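Local coordinates for xylanase Y (Bacillus halodurans, PDB 1WU4), which hydrolyses xylooligosaccharides of three or more units, releasing xylose from the reducing end with inversion of anomeric configuration, at residues 74-78 with 363-367. The protein carries 1 engineered substitution. Sequence-based numbering, arbitrary orientation.
Sequences YGMMM and CLYLF
Tyr74 is level with Cys363, and Met78 with Phe367, across two helical segments, 74-78 and 363-367, that run nearly parallel at 24°, their axes 11.2 Å apart. Side chains bridge that separation, among them a T-shaped aromatic pair: Phe367 presents the edge carrying CE2 to one face of Tyr74, with the planes at 89° and CE2 3.5 Å from CD1 of Tyr74. With CG anti to its own carbonyl carbon (chi1 -80°), the phenylalanine ring swings across to the other helix. One of its faces receives the methyl of Met78 in a CH-pi contact, CE lying 3.9 Å from the ring centroid. The extended chain of Met78 also lays SD 3.8 Å from CD2 of Leu366, while its CE sits 3.8 Å from CB of Cys363. Buried in the (alpha/alpha)6 barrel of glycoside hydrolase family 8, this apolar packing joins helix 69-81 to helix 358-372 close to the probable catalytic centre: Tyr74 lies about 4 Å, side chain to side chain, from Glu70, the probable proton donor. The Tyr74 hydroxyl is hydrogen-bonded to Arg266. A leucine in place of Tyr74 would probably deprive the Phe367 edge of its aromatic face and leave Arg266 without the hydroxyl partner. CB of Cys363 touches CD2 of Tyr74 at 3.8 Å, and SG of the same cysteine stands at the edge of the Tyr74 ring, 5.3 Å from its centroid.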
ATOM      1  N   TYR A  74       7.050   1.200   1.296  1.00  8.31           N
ATOM      2  CA  TYR A  74       6.220   2.396   1.426  1.00  7.89           C
ATOM      3  C   TYR A  74       7.130   3.622   1.367  1.00  8.45           C
ATOM      4  O   TYR A  74       6.832   4.599   0.682  1.00  9.33           O
ATOM      5  CB  TYR A  74       5.488   2.431   2.772  1.00  9.73           C
ATOM      6  CG  TYR A  74       4.242   1.577   2.906  1.00  8.94           C
ATOM      7  CD1 TYR A  74       3.676   0.917   1.813  1.00 11.38           C
ATOM      8  CD2 TYR A  74       3.616   1.450   4.146  1.00  9.94           C
ATOM      9  CE1 TYR A  74       2.511   0.148   1.962  1.00 10.41           C
ATOM     10  CE2 TYR A  74       2.461   0.692   4.303  1.00 10.79           C
ATOM     11  CZ  TYR A  74       1.914   0.044   3.212  1.00 11.02           C
ATOM     12  OH  TYR A  74       0.769  -0.704   3.390  1.00 12.15           O
ATOM     13  N   GLY A  75       8.234   3.560   2.113  1.00  8.45           N
ATOM     14  CA  GLY A  75       9.179   4.663   2.157  1.00  9.65           C
ATOM     15  C   GLY A  75       9.731   5.018   0.795  1.00  8.63           C
ATOM     16  O   GLY A  75       9.879   6.193   0.458  1.00  9.92           O
ATOM     17  N   MET A  76      10.053   3.999   0.008  1.00  8.77           N
ATOM     18  CA  MET A  76      10.563   4.227  -1.333  1.00  7.97           C
ATOM     19  C   MET A  76       9.478   4.873  -2.194  1.00  9.18           C
ATOM     20  O   MET A  76       9.753   5.799  -2.950  1.00  9.08           O
ATOM     21  CB  MET A  76      11.043   2.908  -1.945  1.00  8.06           C
ATOM     22  CG  MET A  76      12.399   2.478  -1.402  1.00  9.52           C
ATOM     23  SD  MET A  76      12.818   0.766  -1.754  1.00  9.88           S
ATOM     24  CE  MET A  76      12.856   0.780  -3.543  1.00 12.71           C
ATOM     25  N   MET A  77       8.240   4.402  -2.070  1.00  9.12           N
ATOM     26  CA  MET A  77       7.156   4.989  -2.849  1.00  9.20           C
ATOM     27  C   MET A  77       6.961   6.454  -2.450  1.00  8.71           C
ATOM     28  O   MET A  77       6.783   7.322  -3.305  1.00  9.41           O
ATOM     29  CB  MET A  77       5.853   4.212  -2.640  1.00  8.91           C
ATOM     30  CG  MET A  77       4.678   4.744  -3.463  1.00  9.71           C
ATOM     31  SD  MET A  77       4.991   4.785  -5.243  1.00  9.04           S
ATOM     32  CE  MET A  77       4.604   3.097  -5.687  1.00 11.85           C
ATOM     33  N   MET A  78       6.995   6.727  -1.150  1.00  8.28           N
ATOM     34  CA  MET A  78       6.836   8.093  -0.663  1.00  9.43           C
ATOM     35  C   MET A  78       7.961   8.980  -1.191  1.00  9.94           C
ATOM     36  O   MET A  78       7.722  10.092  -1.671  1.00 10.42           O
ATOM     37  CB  MET A  78       6.847   8.109   0.866  1.00 10.40           C
ATOM     38  CG  MET A  78       5.670   7.379   1.495  1.00 11.50           C
ATOM     39  SD  MET A  78       5.947   6.986   3.235  1.00 11.39           S
ATOM     40  CE  MET A  78       4.361   6.250   3.678  1.00 14.08           C
ATOM     41  N   CYS A 363       1.938   6.068   8.018  1.00  9.97           N
ATOM     42  CA  CYS A 363       2.247   5.705   6.637  1.00  9.54           C
ATOM     43  C   CYS A 363       0.951   5.876   5.847  1.00  9.20           C
ATOM     44  O   CYS A 363       0.939   6.487   4.780  1.00  9.63           O
ATOM     45  CB  CYS A 363       2.722   4.254   6.526  1.00  7.84           C
ATOM     46  SG  CYS A 363       4.423   3.976   7.057  1.00 12.24           S
ATOM     47  N   LEU A 364      -0.139   5.337   6.388  1.00  8.45           N
ATOM     48  CA  LEU A 364      -1.445   5.444   5.740  1.00  7.68           C
ATOM     49  C   LEU A 364      -1.850   6.912   5.631  1.00  9.41           C
ATOM     50  O   LEU A 364      -2.447   7.333   4.641  1.00  9.35           O
ATOM     51  CB  LEU A 364      -2.493   4.656   6.542  1.00  9.81           C
ATOM     52  CG  LEU A 364      -2.634   3.155   6.247  1.00 14.53           C
ATOM     53  CD1 LEU A 364      -1.272   2.490   6.144  1.00 17.65           C
ATOM     54  CD2 LEU A 364      -3.475   2.505   7.331  1.00 12.39           C
ATOM     55  N   TYR A 365      -1.501   7.684   6.655  1.00  8.96           N
ATOM     56  CA  TYR A 365      -1.804   9.106   6.718  1.00  8.57           C
ATOM     57  C   TYR A 365      -1.110   9.857   5.574  1.00  9.35           C
ATOM     58  O   TYR A 365      -1.750  10.617   4.846  1.00  9.51           O
ATOM     59  CB  TYR A 365      -1.337   9.644   8.073  1.00  9.49           C
ATOM     60  CG  TYR A 365      -1.876  11.000   8.471  1.00  7.82           C
ATOM     61  CD1 TYR A 365      -2.722  11.134   9.573  1.00  9.20           C
ATOM     62  CD2 TYR A 365      -1.485  12.156   7.796  1.00  9.45           C
ATOM     63  CE1 TYR A 365      -3.157  12.382  10.000  1.00  9.64           C
ATOM     64  CE2 TYR A 365      -1.917  13.412   8.214  1.00  8.97           C
ATOM     65  CZ  TYR A 365      -2.748  13.515   9.318  1.00  9.56           C
ATOM     66  OH  TYR A 365      -3.141  14.758   9.759  1.00 11.60           O
ATOM     67  N   LEU A 366       0.195   9.646   5.404  1.00  8.43           N
ATOM     68  CA  LEU A 366       0.908  10.340   4.338  1.00  8.90           C
ATOM     69  C   LEU A 366       0.394   9.937   2.959  1.00  8.27           C
ATOM     70  O   LEU A 366       0.263  10.785   2.078  1.00  8.83           O
ATOM     71  CB  LEU A 366       2.423  10.102   4.433  1.00  9.51           C
ATOM     72  CG  LEU A 366       3.266  10.786   3.344  1.00  7.25           C
ATOM     73  CD1 LEU A 366       2.975  12.280   3.307  1.00 11.00           C
ATOM     74  CD2 LEU A 366       4.744  10.546   3.608  1.00 11.34           C
ATOM     75  N   PHE A 367       0.104   8.654   2.760  1.00  8.79           N
ATOM     76  CA  PHE A 367      -0.416   8.227   1.465  1.00  9.22           C
ATOM     77  C   PHE A 367      -1.727   8.955   1.161  1.00  9.03           C
ATOM     78  O   PHE A 367      -1.942   9.419   0.042  1.00  9.03           O
ATOM     79  CB  PHE A 367      -0.648   6.713   1.424  1.00  9.22           C
ATOM     80  CG  PHE A 367       0.602   5.906   1.194  1.00 11.05           C
ATOM     81  CD1 PHE A 367       1.546   6.299   0.247  1.00 11.05           C
ATOM     82  CD2 PHE A 367       0.813   4.726   1.896  1.00 13.35           C
ATOM     83  CE1 PHE A 367       2.682   5.524   0.003  1.00 11.46           C
ATOM     84  CE2 PHE A 367       1.942   3.944   1.660  1.00 13.61           C
ATOM     85  CZ  PHE A 367       2.877   4.345   0.711  1.00 11.63           C
TER